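Local coordinates for protein hemin degrading factor (Pseudomonas aeruginosa, PDB 4MF9) that binds heme and probably takes part in its trafficking and degradation in a pathogenic bacterium, at residues A[45-50]-A[152-157]; A[249-254]-A[351-356]; A[219-222]-A[227-230]. One frame throughout, in Å; residues are numbered along the deposited sequence.

Contact 1: A[45-50]-A[152-157]; sequences VSEGEL and VHKVFL
Lys154 and Glu47 meet in a short salt bridge, Lys154 NZ lying 2.7 Å from Glu47 OE2. The ammonium arrives on the syn side of the carboxylate, 24° out of its plane. Both chains run extended toward one another from opposite directions; Glu47 has CG anti to the backbone N (chi1 -171°), which sends its carboxylate out to the strand. Two long residues of opposite charge thus span the gap between helix and strand. A water donates to the other oxygen, at 2.8 Å from Glu47 OE1, and makes only a weak bond to Lys154.

At the start of the helix Ser46 is the N-cap. Its OG accepts from Glu49 N at 3.2 Å, while Glu49 OE1 receives two donors: Ser46 N at 3.0 Å, from above the carboxylate plane, and Ser46 OG at 2.8 Å, on the anti lone pair. Acids in this first turn probably also gain from the helix dipole. Glu47 also touches Phe145, Ala36 and Arg37, and Lys154 touches Gln143. The arrangement is a capping-box helix start tied by an ion pair to an inner strand of the antiparallel sheet in the first HemS/ChuX domain.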
ATOM      1  N   VAL A  45       6.195 -17.700 -11.437  1.00 23.47           N
ATOM      2  CA  VAL A  45       7.052 -17.425 -10.281  1.00 23.51           C
ATOM      3  C   VAL A  45       6.618 -16.159  -9.547  1.00 18.20           C
ATOM      4  O   VAL A  45       5.764 -15.414 -10.028  1.00 23.73           O
ATOM      5  CB  VAL A  45       8.544 -17.274 -10.679  1.00 25.54           C
ATOM      6  CG1 VAL A  45       9.084 -18.556 -11.298  1.00 26.57           C
ATOM      7  CG2 VAL A  45       8.737 -16.089 -11.620  1.00 21.43           C
ATOM      8  N   SER A  46       7.210 -15.910  -8.385  1.00 20.24           N
ATOM      9  CA  SER A  46       6.962 -14.657  -7.683  1.00 21.63           C
ATOM     10  C   SER A  46       7.770 -13.531  -8.326  1.00 23.24           C
ATOM     11  O   SER A  46       8.785 -13.784  -8.986  1.00 19.63           O
ATOM     12  CB  SER A  46       7.332 -14.785  -6.213  1.00 21.58           C
ATOM     13  OG  SER A  46       8.732 -14.895  -6.050  1.00 23.22           O
ATOM     14  N   GLU A  47       7.311 -12.292  -8.148  1.00 17.99           N
ATOM     15  CA  GLU A  47       8.050 -11.128  -8.626  1.00 16.19           C
ATOM     16  C   GLU A  47       9.433 -11.067  -7.989  1.00 18.14           C
ATOM     17  O   GLU A  47      10.399 -10.665  -8.633  1.00 18.08           O
ATOM     18  CB  GLU A  47       7.275  -9.832  -8.339  1.00 18.50           C
ATOM     19  CG  GLU A  47       7.881  -8.588  -9.006  1.00 17.18           C
ATOM     20  CD  GLU A  47       7.029  -7.341  -8.822  1.00 20.37           C
ATOM     21  OE1 GLU A  47       5.954  -7.431  -8.178  1.00 15.42           O
ATOM     22  OE2 GLU A  47       7.432  -6.269  -9.332  1.00 16.63           O
ATOM     23  N   GLY A  48       9.525 -11.477  -6.722  1.00 18.43           N
ATOM     24  CA  GLY A  48      10.794 -11.496  -6.014  1.00 16.42           C
ATOM     25  C   GLY A  48      11.841 -12.378  -6.680  1.00 21.22           C
ATOM     26  O   GLY A  48      13.003 -11.987  -6.803  1.00 16.44           O
ATOM     27  N   GLU A  49      11.409 -13.541  -7.104  1.00 21.83           N
ATOM     28  CA  GLU A  49      12.235 -14.475  -7.825  1.00 24.04           C
ATOM     29  C   GLU A  49      12.683 -13.900  -9.153  1.00 21.74           C
ATOM     30  O   GLU A  49      13.807 -13.990  -9.504  1.00 20.03           O
ATOM     31  CB  GLU A  49      11.483 -15.731  -8.058  1.00 25.55           C
ATOM     32  CG  GLU A  49      11.392 -16.611  -6.869  1.00 27.41           C
ATOM     33  CD  GLU A  49      10.408 -17.749  -7.079  1.00 34.03           C
ATOM     34  OE1 GLU A  49       9.188 -17.561  -6.878  1.00 22.43           O
ATOM     35  OE2 GLU A  49      10.882 -18.797  -7.504  1.00 31.64           O
ATOM     36  N   LEU A  50      11.756 -13.250  -9.824  1.00 19.60           N
ATOM     37  CA  LEU A  50      12.008 -12.626 -11.123  1.00 17.21           C
ATOM     38  C   LEU A  50      13.087 -11.560 -10.983  1.00 21.33           C
ATOM     39  O   LEU A  50      14.052 -11.535 -11.754  1.00 18.57           O
ATOM     40  CB  LEU A  50      10.728 -12.006 -11.694  1.00 21.80           C
ATOM     41  CG  LEU A  50      10.437 -12.137 -13.197  1.00 26.99           C
ATOM     42  CD1 LEU A  50       9.325 -11.203 -13.650  1.00 25.27           C
ATOM     43  CD2 LEU A  50      11.666 -11.888 -14.025  1.00 27.11           C
ATOM     44  N   VAL A 152       6.519  -5.684  -1.673  1.00  8.56           N
ATOM     45  CA  VAL A 152       6.069  -4.990  -0.475  1.00  7.78           C
ATOM     46  C   VAL A 152       5.926  -3.497  -0.759  1.00  8.69           C
ATOM     47  O   VAL A 152       4.880  -2.890  -0.490  1.00 10.40           O
ATOM     48  CB  VAL A 152       7.041  -5.216   0.704  1.00  6.95           C
ATOM     49  CG1 VAL A 152       6.764  -4.227   1.791  1.00  8.45           C
ATOM     50  CG2 VAL A 152       6.893  -6.608   1.237  1.00  7.74           C
ATOM     51  N   HIS A 153       6.969  -2.930  -1.354  1.00  7.06           N
ATOM     52  CA  HIS A 153       7.154  -1.489  -1.421  1.00  6.64           C
ATOM     53  C   HIS A 153       8.303  -1.215  -2.385  1.00  7.98           C
ATOM     54  O   HIS A 153       9.308  -1.947  -2.380  1.00  8.13           O
ATOM     55  CB  HIS A 153       7.558  -1.003  -0.027  1.00  8.27           C
ATOM     56  CG  HIS A 153       7.716   0.486   0.092  1.00  9.03           C
ATOM     57  ND1 HIS A 153       6.732   1.377  -0.279  1.00  7.19           N
ATOM     58  CD2 HIS A 153       8.740   1.230   0.578  1.00  7.76           C
ATOM     59  CE1 HIS A 153       7.151   2.613  -0.042  1.00  7.41           C
ATOM     60  NE2 HIS A 153       8.363   2.548   0.478  1.00  9.50           N
ATOM     61  N   LYS A 154       8.188  -0.159  -3.184  1.00  8.89           N
ATOM     62  CA  LYS A 154       9.283   0.204  -4.098  1.00 10.02           C
ATOM     63  C   LYS A 154       9.513   1.695  -4.026  1.00 10.53           C
ATOM     64  O   LYS A 154       8.559   2.460  -3.848  1.00  9.16           O
ATOM     65  CB  LYS A 154       8.946  -0.163  -5.550  1.00 10.01           C
ATOM     66  CG  LYS A 154       8.791  -1.637  -5.802  1.00 10.32           C
ATOM     67  CD  LYS A 154       8.063  -1.894  -7.116  1.00 13.13           C
ATOM     68  CE  LYS A 154       8.071  -3.381  -7.438  1.00 12.96           C
ATOM     69  NZ  LYS A 154       7.219  -3.694  -8.608  1.00 15.20           N
ATOM     70  N   VAL A 155      10.767   2.119  -4.173  1.00  8.38           N
ATOM     71  CA  VAL A 155      11.047   3.539  -4.308  1.00  8.73           C
ATOM     72  C   VAL A 155      11.873   3.817  -5.552  1.00 14.81           C
ATOM     73  O   VAL A 155      12.920   3.200  -5.784  1.00  9.50           O
ATOM     74  CB  VAL A 155      11.573   4.220  -2.989  1.00 11.46           C
ATOM     75  CG1 VAL A 155      11.427   3.299  -1.771  1.00 11.58           C
ATOM     76  CG2 VAL A 155      12.951   4.747  -3.119  1.00 12.21           C
ATOM     77  N   PHE A 156      11.347   4.712  -6.380  1.00 10.81           N
ATOM     78  CA  PHE A 156      11.928   4.984  -7.681  1.00 14.89           C
ATOM     79  C   PHE A 156      12.630   6.325  -7.682  1.00 15.34           C
ATOM     80  O   PHE A 156      12.085   7.318  -7.201  1.00 13.29           O
ATOM     81  CB  PHE A 156      10.832   4.962  -8.751  1.00 11.76           C
ATOM     82  CG  PHE A 156      10.439   3.579  -9.184  1.00 15.22           C
ATOM     83  CD1 PHE A 156       9.524   2.840  -8.441  1.00 13.02           C
ATOM     84  CD2 PHE A 156      10.990   3.012 -10.330  1.00 12.14           C
ATOM     85  CE1 PHE A 156       9.167   1.556  -8.834  1.00 13.35           C
ATOM     86  CE2 PHE A 156      10.628   1.737 -10.728  1.00 11.33           C
ATOM     87  CZ  PHE A 156       9.714   1.007  -9.980  1.00 10.01           C
ATOM     88  N   LEU A 157      13.850   6.359  -8.210  1.00 15.09           N
ATOM     89  CA  LEU A 157      14.495   7.641  -8.451  1.00 16.76           C
ATOM     90  C   LEU A 157      13.764   8.365  -9.590  1.00 18.50           C
ATOM     91  O   LEU A 157      13.325   7.744 -10.556  1.00 21.02           O
ATOM     92  CB  LEU A 157      15.984   7.470  -8.750  1.00 19.97           C
ATOM     93  CG  LEU A 157      16.936   7.468  -7.555  1.00 17.02           C
ATOM     94  CD1 LEU A 157      16.852   6.170  -6.744  1.00 14.53           C
ATOM     95  CD2 LEU A 157      18.356   7.725  -8.039  1.00 18.49           C
TER
HETATM   96  O   HOH W   1       4.268  -5.162  -7.848  1.00 15.88           O

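Contact 2: A[249-254]-A[351-356]; sequences AKLFEA and RELAES
Leu353 O is gripped twice, by Ser356 OG at 2.8 Å and by Ser356 N at 3.1 Å, while the side chain of the same leucine is the main point of contact with Leu251 and Ala254. The motif is a packed pair of nearly antiparallel helices: the short segments 249-254 and 351-355 run at 148° to each other, with axes 10.7 Å apart at closest approach. Serine suits its exposed place because its short hydroxyl can fold back onto the carbonyl three residues earlier, which it meets tilted 15° from the carbonyl plane.

Between the helices the chemistry is purely apolar. The side chain of Leu353 points across to the facing helix, and there its two methyls divide the work. CD1 sits against Ala254 CB at 3.8 Å, and CD2 lies near Leu251, so the branch bridges two residues nearly one helical turn apart. The leucine side chains cross obliquely, and their branch carbons, Leu251 CG and Leu353 CG, are 4.0 Å apart. Alanine suits its place because a lone methyl leaves room for the larger leucine to come close.

The second antiparallel sheet packs against the pair: Leu251 also touches Trp323 and Leu336, and Ala354 rests on Thr321. Ala354 O takes hydrogen bonds from Arg310 and Trp323, so the helix 348-355 is joined to that sheet by polar bonds as well. The Ala354 side chain is about 12 Å from the heme, so the contact is packing that does not touch the cofactor. Leu251 CD1 also approaches the backbone of the other helix, 4.2 Å from Ala354 CA.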
ATOM      1  N   ALA A 249     -15.819   6.095  -6.768  1.00 14.94           N
ATOM      2  CA  ALA A 249     -15.314   6.981  -7.822  1.00 14.89           C
ATOM      3  C   ALA A 249     -16.026   8.336  -7.805  1.00 16.03           C
ATOM      4  O   ALA A 249     -15.418   9.388  -8.041  1.00 15.11           O
ATOM      5  CB  ALA A 249     -15.476   6.321  -9.190  1.00 19.87           C
ATOM      6  N   LYS A 250     -17.309   8.303  -7.538  1.00 18.72           N
ATOM      7  CA  LYS A 250     -18.136   9.480  -7.483  1.00 15.78           C
ATOM      8  C   LYS A 250     -17.744  10.404  -6.379  1.00 18.49           C
ATOM      9  O   LYS A 250     -17.777  11.543  -6.558  1.00 16.02           O
ATOM     10  CB  LYS A 250     -19.580   9.116  -7.412  1.00 17.19           C
ATOM     11  CG  LYS A 250     -20.111   8.632  -8.724  1.00 18.04           C
ATOM     12  CD  LYS A 250     -21.183   7.645  -8.531  1.00 25.28           C
ATOM     13  CE  LYS A 250     -21.930   7.425  -9.813  1.00 29.44           C
ATOM     14  NZ  LYS A 250     -23.324   7.082  -9.563  1.00 31.78           N
ATOM     15  N   LEU A 251     -17.350   9.844  -5.236  1.00 16.75           N
ATOM     16  CA  LEU A 251     -16.852  10.629  -4.103  1.00 15.05           C
ATOM     17  C   LEU A 251     -15.538  11.338  -4.441  1.00 16.69           C
ATOM     18  O   LEU A 251     -15.344  12.504  -4.074  1.00 14.78           O
ATOM     19  CB  LEU A 251     -16.715   9.769  -2.833  1.00 12.01           C
ATOM     20  CG  LEU A 251     -16.336  10.547  -1.571  1.00 15.05           C
ATOM     21  CD1 LEU A 251     -16.985   9.963  -0.344  1.00 15.75           C
ATOM     22  CD2 LEU A 251     -14.820  10.533  -1.400  1.00 16.13           C
ATOM     23  N   PHE A 252     -14.631  10.629  -5.116  1.00 14.02           N
ATOM     24  CA  PHE A 252     -13.406  11.249  -5.615  1.00 16.84           C
ATOM     25  C   PHE A 252     -13.762  12.431  -6.515  1.00 15.49           C
ATOM     26  O   PHE A 252     -13.233  13.537  -6.343  1.00 15.20           O
ATOM     27  CB  PHE A 252     -12.574  10.239  -6.414  1.00 14.87           C
ATOM     28  CG  PHE A 252     -11.624   9.410  -5.573  1.00 11.61           C
ATOM     29  CD1 PHE A 252     -10.507   9.989  -4.981  1.00 12.04           C
ATOM     30  CD2 PHE A 252     -11.832   8.044  -5.416  1.00 11.49           C
ATOM     31  CE1 PHE A 252      -9.622   9.213  -4.215  1.00 16.50           C
ATOM     32  CE2 PHE A 252     -10.958   7.268  -4.657  1.00  9.72           C
ATOM     33  CZ  PHE A 252      -9.850   7.857  -4.062  1.00 10.30           C
ATOM     34  N   GLU A 253     -14.695  12.208  -7.425  1.00 17.26           N
ATOM     35  CA  GLU A 253     -15.124  13.207  -8.386  1.00 18.81           C
ATOM     36  C   GLU A 253     -15.698  14.420  -7.683  1.00 22.56           C
ATOM     37  O   GLU A 253     -15.371  15.536  -7.964  1.00 19.91           O
ATOM     38  CB  GLU A 253     -16.152  12.580  -9.300  1.00 21.73           C
ATOM     39  CG  GLU A 253     -15.538  11.966 -10.516  1.00 22.94           C
ATOM     40  CD  GLU A 253     -16.406  10.993 -11.244  1.00 25.88           C
ATOM     41  OE1 GLU A 253     -17.421  10.571 -10.727  1.00 26.42           O
ATOM     42  OE2 GLU A 253     -16.039  10.616 -12.353  1.00 29.35           O
ATOM     43  N   ALA A 254     -16.501  14.171  -6.662  1.00 25.79           N
ATOM     44  CA  ALA A 254     -17.102  15.250  -5.885  1.00 21.61           C
ATOM     45  C   ALA A 254     -16.039  15.993  -5.079  1.00 21.33           C
ATOM     46  O   ALA A 254     -16.077  17.215  -4.980  1.00 21.67           O
ATOM     47  CB  ALA A 254     -18.187  14.703  -4.971  1.00 25.82           C
ATOM     48  N   ARG A 351     -17.279  15.128   6.370  1.00 18.79           N
ATOM     49  CA  ARG A 351     -18.327  14.326   6.920  1.00 19.77           C
ATOM     50  C   ARG A 351     -19.569  14.461   6.101  1.00 15.99           C
ATOM     51  O   ARG A 351     -20.187  13.543   5.846  1.00 15.32           O
ATOM     52  CB  ARG A 351     -18.534  14.624   8.401  1.00 23.28           C
ATOM     53  CG  ARG A 351     -19.778  13.967   8.979  1.00 22.33           C
ATOM     54  CD  ARG A 351     -19.991  14.210  10.469  1.00 21.76           C
ATOM     55  NE  ARG A 351     -18.899  13.813  11.312  1.00 22.80           N
ATOM     56  CZ  ARG A 351     -18.827  13.936  12.620  1.00 26.68           C
ATOM     57  NH1 ARG A 351     -19.826  14.428  13.322  1.00 22.09           N
ATOM     58  NH2 ARG A 351     -17.744  13.548  13.229  1.00 22.69           N
ATOM     59  N   GLU A 352     -19.872  15.648   5.647  1.00 21.13           N
ATOM     60  CA  GLU A 352     -20.982  15.869   4.790  1.00 20.67           C
ATOM     61  C   GLU A 352     -20.866  15.114   3.471  1.00 20.85           C
ATOM     62  O   GLU A 352     -21.790  14.523   3.054  1.00 20.19           O
ATOM     63  CB  GLU A 352     -21.173  17.357   4.541  1.00 27.81           C
ATOM     64  CG  GLU A 352     -22.203  17.632   3.466  1.00 27.67           C
ATOM     65  CD  GLU A 352     -22.335  19.084   3.120  1.00 37.88           C
ATOM     66  OE1 GLU A 352     -23.427  19.478   2.753  1.00 39.28           O
ATOM     67  OE2 GLU A 352     -21.344  19.822   3.207  1.00 43.93           O
ATOM     68  N   LEU A 353     -19.713  15.153   2.848  1.00 17.82           N
ATOM     69  CA  LEU A 353     -19.556  14.365   1.656  1.00 16.84           C
ATOM     70  C   LEU A 353     -19.627  12.869   1.872  1.00 16.39           C
ATOM     71  O   LEU A 353     -20.307  12.190   1.178  1.00 18.67           O
ATOM     72  CB  LEU A 353     -18.277  14.730   0.962  1.00 20.71           C
ATOM     73  CG  LEU A 353     -17.897  14.008  -0.335  1.00 20.67           C
ATOM     74  CD1 LEU A 353     -18.982  14.062  -1.360  1.00 21.05           C
ATOM     75  CD2 LEU A 353     -16.632  14.585  -0.892  1.00 20.83           C
ATOM     76  N   ALA A 354     -18.960  12.397   2.894  1.00 14.67           N
ATOM     77  CA  ALA A 354     -18.966  10.980   3.267  1.00 13.31           C
ATOM     78  C   ALA A 354     -20.382  10.460   3.560  1.00 16.07           C
ATOM     79  O   ALA A 354     -20.687   9.294   3.310  1.00 15.77           O
ATOM     80  CB  ALA A 354     -18.074  10.762   4.470  1.00 17.93           C
ATOM     81  N   GLU A 355     -21.214  11.283   4.129  1.00 16.93           N
ATOM     82  CA  GLU A 355     -22.597  10.877   4.408  1.00 16.45           C
ATOM     83  C   GLU A 355     -23.593  11.188   3.301  1.00 17.95           C
ATOM     84  O   GLU A 355     -24.667  10.753   3.345  1.00 18.98           O
ATOM     85  CB  GLU A 355     -23.113  11.472   5.702  1.00 21.29           C
ATOM     86  CG  GLU A 355     -22.308  11.311   6.970  1.00 18.30           C
ATOM     87  CD  GLU A 355     -22.724  10.102   7.776  1.00 23.47           C
ATOM     88  OE1 GLU A 355     -23.453   9.279   7.244  1.00 24.78           O
ATOM     89  OE2 GLU A 355     -22.386  10.016   8.930  1.00 20.70           O
ATOM     90  N   SER A 356     -23.196  11.948   2.303  1.00 17.98           N
ATOM     91  CA  SER A 356     -24.134  12.370   1.260  1.00 19.29           C
ATOM     92  C   SER A 356     -24.637  11.204   0.417  1.00 18.97           C
ATOM     93  O   SER A 356     -25.691  11.297  -0.217  1.00 20.51           O
ATOM     94  CB  SER A 356     -23.513  13.443   0.362  1.00 20.57           C
ATOM     95  OG  SER A 356     -22.497  12.900  -0.463  1.00 19.40           O
TER

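Contact 3: A[219-222]-A[227-230]; sequences ALLK and QRTQ. With HEM (protoporphyrin IX containing Fe), chain C.
The heme pocket is flanked here by two consecutive helices, 217-224 and 228-235, which a short turn folds against each other so that Leu221 packs on Arg228. Leu221 CD1 is the touching atom, 4.2 Å from Arg228 CB, and it lies equally near the alpha carbon of that residue. A buried leucine suits this spot: it packs between the two helices and rests on the aliphatic root of the arginine, and its CD1 also comes near the guanidinium at an oblique angle.

The Arg228 chain leaves the backbone extended (chi1 -172°) and then bends at chi3, -87°, to turn the guanidinium toward the cofactor. There Arg228 NH1 gives a weak hydrogen bond to the heme propionate oxygen O2D, 3.4 Å away, with an N-H...O angle of 156°. The oxygen sits at the guanidinium edge and in its plane. The stronger partner of NH1 is Glu324, in a salt bridge that limits rotation of the guanidinium. Lys313, another heme-binding residue, touches the arginine.

The second helix begins at Gln227, its N-cap. Gln227 N donates to Gln230 OE1 at 3.0 Å, a side chain three residues on returning to the N-cap's N-H, as in one half of a capping box. The amide of Gln230 is fixed through its nitrogen too, since NE2 is bonded to Asp196 and Leu194. With Thr214 also bonded to the heme and His215 as the axial ligand of its iron, the arrangement is that of a heme-binding pocket in which an arginine, held by an acid, reaches one propionate.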
ATOM      1  N   ALA A 219      -7.062  -4.038  17.335  1.00 26.87           N
ATOM      2  CA  ALA A 219      -7.080  -4.835  18.508  1.00 23.04           C
ATOM      3  C   ALA A 219      -8.482  -5.270  18.871  1.00 22.59           C
ATOM      4  O   ALA A 219      -8.627  -6.257  19.419  1.00 23.46           O
ATOM      5  CB  ALA A 219      -6.397  -4.092  19.633  1.00 26.26           C
ATOM      6  N   LEU A 220      -9.464  -4.451  18.595  1.00 21.81           N
ATOM      7  CA  LEU A 220     -10.855  -4.754  18.861  1.00 20.03           C
ATOM      8  C   LEU A 220     -11.346  -5.925  18.021  1.00 20.72           C
ATOM      9  O   LEU A 220     -12.066  -6.765  18.461  1.00 17.78           O
ATOM     10  CB  LEU A 220     -11.689  -3.484  18.599  1.00 19.89           C
ATOM     11  CG  LEU A 220     -13.199  -3.613  18.568  1.00 19.50           C
ATOM     12  CD1 LEU A 220     -13.825  -4.036  19.876  1.00 24.53           C
ATOM     13  CD2 LEU A 220     -13.876  -2.406  17.985  1.00 21.91           C
ATOM     14  N   LEU A 221     -10.943  -5.959  16.768  1.00 18.90           N
ATOM     15  CA  LEU A 221     -11.269  -7.073  15.951  1.00 17.94           C
ATOM     16  C   LEU A 221     -10.618  -8.352  16.448  1.00 19.65           C
ATOM     17  O   LEU A 221     -11.196  -9.368  16.503  1.00 22.16           O
ATOM     18  CB  LEU A 221     -10.798  -6.774  14.535  1.00 18.90           C
ATOM     19  CG  LEU A 221     -11.318  -5.590  13.749  1.00 18.68           C
ATOM     20  CD1 LEU A 221     -10.546  -5.578  12.459  1.00 20.74           C
ATOM     21  CD2 LEU A 221     -12.815  -5.666  13.497  1.00 15.25           C
ATOM     22  N   LYS A 222      -9.367  -8.244  16.817  1.00 19.54           N
ATOM     23  CA  LYS A 222      -8.633  -9.388  17.313  1.00 24.02           C
ATOM     24  C   LYS A 222      -9.309  -9.919  18.552  1.00 23.05           C
ATOM     25  O   LYS A 222      -9.441 -11.070  18.744  1.00 23.88           O
ATOM     26  CB  LYS A 222      -7.165  -9.011  17.567  1.00 24.12           C
ATOM     27  CG  LYS A 222      -6.232 -10.146  17.219  1.00 31.15           C
ATOM     28  CD  LYS A 222      -4.788  -9.869  17.583  1.00 28.77           C
ATOM     29  CE  LYS A 222      -4.010  -9.271  16.444  1.00 32.66           C
ATOM     30  NZ  LYS A 222      -4.668  -8.073  15.896  1.00 35.35           N
ATOM     31  N   GLN A 227     -13.444 -10.941  11.355  1.00 21.17           N
ATOM     32  CA  GLN A 227     -12.885 -10.328  10.135  1.00 23.99           C
ATOM     33  C   GLN A 227     -13.403  -8.896   9.993  1.00 18.61           C
ATOM     34  O   GLN A 227     -14.424  -8.583  10.511  1.00 16.52           O
ATOM     35  CB  GLN A 227     -13.234 -11.086   8.860  1.00 23.05           C
ATOM     36  CG  GLN A 227     -13.107 -12.564   8.944  1.00 27.76           C
ATOM     37  CD  GLN A 227     -11.735 -12.962   9.361  1.00 30.51           C
ATOM     38  OE1 GLN A 227     -11.520 -13.501  10.421  1.00 32.96           O
ATOM     39  NE2 GLN A 227     -10.797 -12.630   8.558  1.00 33.90           N
ATOM     40  N   ARG A 228     -12.662  -8.060   9.307  1.00 16.02           N
ATOM     41  CA  ARG A 228     -13.037  -6.687   9.248  1.00 16.89           C
ATOM     42  C   ARG A 228     -14.436  -6.467   8.606  1.00 16.83           C
ATOM     43  O   ARG A 228     -15.229  -5.763   9.118  1.00 13.48           O
ATOM     44  CB  ARG A 228     -12.018  -5.864   8.496  1.00 13.65           C
ATOM     45  CG  ARG A 228     -12.328  -4.394   8.609  1.00 17.20           C
ATOM     46  CD  ARG A 228     -11.461  -3.346   7.936  1.00 14.88           C
ATOM     47  NE  ARG A 228     -10.392  -2.992   8.798  1.00 29.64           N
ATOM     48  CZ  ARG A 228     -10.086  -1.807   9.298  1.00 24.78           C
ATOM     49  NH1 ARG A 228     -10.705  -0.710   9.026  1.00 16.33           N
ATOM     50  NH2 ARG A 228      -9.093  -1.762  10.090  1.00 22.42           N
ATOM     51  N   THR A 229     -14.692  -7.105   7.493  1.00 13.42           N
ATOM     52  CA  THR A 229     -15.990  -6.970   6.822  1.00 13.79           C
ATOM     53  C   THR A 229     -17.089  -7.546   7.697  1.00 15.69           C
ATOM     54  O   THR A 229     -18.205  -7.032   7.751  1.00 13.84           O
ATOM     55  CB  THR A 229     -15.989  -7.673   5.459  1.00 16.11           C
ATOM     56  OG1 THR A 229     -15.666  -9.066   5.621  1.00 16.41           O
ATOM     57  CG2 THR A 229     -14.957  -7.035   4.562  1.00 14.99           C
ATOM     58  N   GLN A 230     -16.769  -8.622   8.385  1.00 18.01           N
ATOM     59  CA  GLN A 230     -17.670  -9.266   9.309  1.00 18.87           C
ATOM     60  C   GLN A 230     -18.079  -8.336  10.442  1.00 18.52           C
ATOM     61  O   GLN A 230     -19.217  -8.282  10.751  1.00 18.30           O
ATOM     62  CB  GLN A 230     -16.995 -10.488   9.886  1.00 17.82           C
ATOM     63  CG  GLN A 230     -17.784 -11.358  10.801  1.00 21.97           C
ATOM     64  CD  GLN A 230     -17.059 -12.643  11.103  1.00 21.38           C
ATOM     65  OE1 GLN A 230     -15.920 -12.634  11.473  1.00 20.99           O
ATOM     66  NE2 GLN A 230     -17.740 -13.728  10.949  1.00 18.29           N
TER
HETATM   67  CHA HEM C 400      -5.206   6.373  10.634  1.00 28.73           C
HETATM   68  CHB HEM C 400      -2.284   9.973  11.600  1.00 33.91           C
HETATM   69  CHC HEM C 400       0.957   6.828  13.249  1.00 26.79           C
HETATM   70  CHD HEM C 400      -1.546   3.316  11.170  1.00 28.76           C
HETATM   71  C1A HEM C 400      -4.716   7.631  10.837  1.00 31.87           C
HETATM   72  C2A HEM C 400      -5.445   8.842  10.671  1.00 27.98           C
HETATM   73  C3A HEM C 400      -4.632   9.829  10.962  1.00 29.10           C
HETATM   74  C4A HEM C 400      -3.398   9.251  11.257  1.00 31.92           C
HETATM   75  CMA HEM C 400      -4.980  11.290  10.904  1.00 32.10           C
HETATM   76  CAA HEM C 400      -6.872   9.020  10.288  1.00 27.87           C
HETATM   77  CBA HEM C 400      -7.726   9.959  11.178  1.00 24.17           C
HETATM   78  CGA HEM C 400      -7.971   9.249  12.459  1.00 30.83           C
HETATM   79  O1A HEM C 400      -7.840   9.818  13.539  1.00 29.43           O
HETATM   80  O2A HEM C 400      -8.292   8.093  12.392  1.00 33.39           O
HETATM   81  C1B HEM C 400      -1.168   9.358  12.151  1.00 36.28           C
HETATM   82  C2B HEM C 400      -0.124  10.157  12.638  1.00 34.96           C
HETATM   83  C3B HEM C 400       0.809   9.326  13.123  1.00 36.84           C
HETATM   84  C4B HEM C 400       0.289   7.958  12.899  1.00 31.96           C
HETATM   85  CMB HEM C 400      -0.093  11.657  12.649  1.00 33.21           C
HETATM   86  CAB HEM C 400       2.072   9.816  13.752  1.00 33.97           C
HETATM   87  CBB HEM C 400       3.207   9.187  13.761  1.00 34.67           C
HETATM   88  C1C HEM C 400       0.581   5.597  12.858  1.00 26.74           C
HETATM   89  C2C HEM C 400       1.243   4.428  13.173  1.00 29.46           C
HETATM   90  C3C HEM C 400       0.545   3.414  12.593  1.00 31.94           C
HETATM   91  C4C HEM C 400      -0.569   3.966  11.898  1.00 29.13           C
HETATM   92  CMC HEM C 400       2.477   4.307  14.014  1.00 30.96           C
HETATM   93  CAC HEM C 400       0.896   2.016  12.663  1.00 32.03           C
HETATM   94  CBC HEM C 400       0.246   1.209  11.877  1.00 32.67           C
HETATM   95  C1D HEM C 400      -2.799   3.860  10.860  1.00 32.53           C
HETATM   96  C2D HEM C 400      -3.952   3.085  10.309  1.00 30.74           C
HETATM   97  C3D HEM C 400      -4.952   3.953  10.186  1.00 28.52           C
HETATM   98  C4D HEM C 400      -4.420   5.241  10.643  1.00 30.18           C
HETATM   99  CMD HEM C 400      -4.052   1.618   9.950  1.00 26.64           C
HETATM  100  CAD HEM C 400      -6.332   3.650   9.663  1.00 28.99           C
HETATM  101  CBD HEM C 400      -7.299   3.560  10.844  1.00 26.92           C
HETATM  102  CGD HEM C 400      -8.649   2.939  10.653  1.00 29.60           C
HETATM  103  O1D HEM C 400      -9.586   3.599  11.049  1.00 24.87           O
HETATM  104  O2D HEM C 400      -8.839   1.830  10.176  1.00 25.82           O
HETATM  105  NA  HEM C 400      -3.448   7.904  11.191  1.00 29.91           N
HETATM  106  NB  HEM C 400      -0.908   8.053  12.322  1.00 33.17           N
HETATM  107  NC  HEM C 400      -0.480   5.283  12.116  1.00 30.13           N
HETATM  108  ND  HEM C 400      -3.144   5.128  11.024  1.00 30.08           N
HETATM  109 FE   HEM C 400      -2.093   6.486  11.683  1.00 33.94          FE

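In the fold
Contacts 2 and 3 lie on the opposite side of the chain's centre from contact 1, and their own centres stand about 25 Å apart. All three are partly buried, yet each joins different elements: helix to strand in contact 1, two helices far apart in sequence in contact 2, and neighbouring helices in contact 3. Chemistry follows place. Contact 1, away from the annotated sites, relies on charge; contact 2 relies on leucine and alanine packing over the second sheet; contact 3 combines a modest apolar touch with an arginine directed at the ligand. Only contact 3 reaches the heme. Strand 320-326 receives side chains from both contacts 2 and 3.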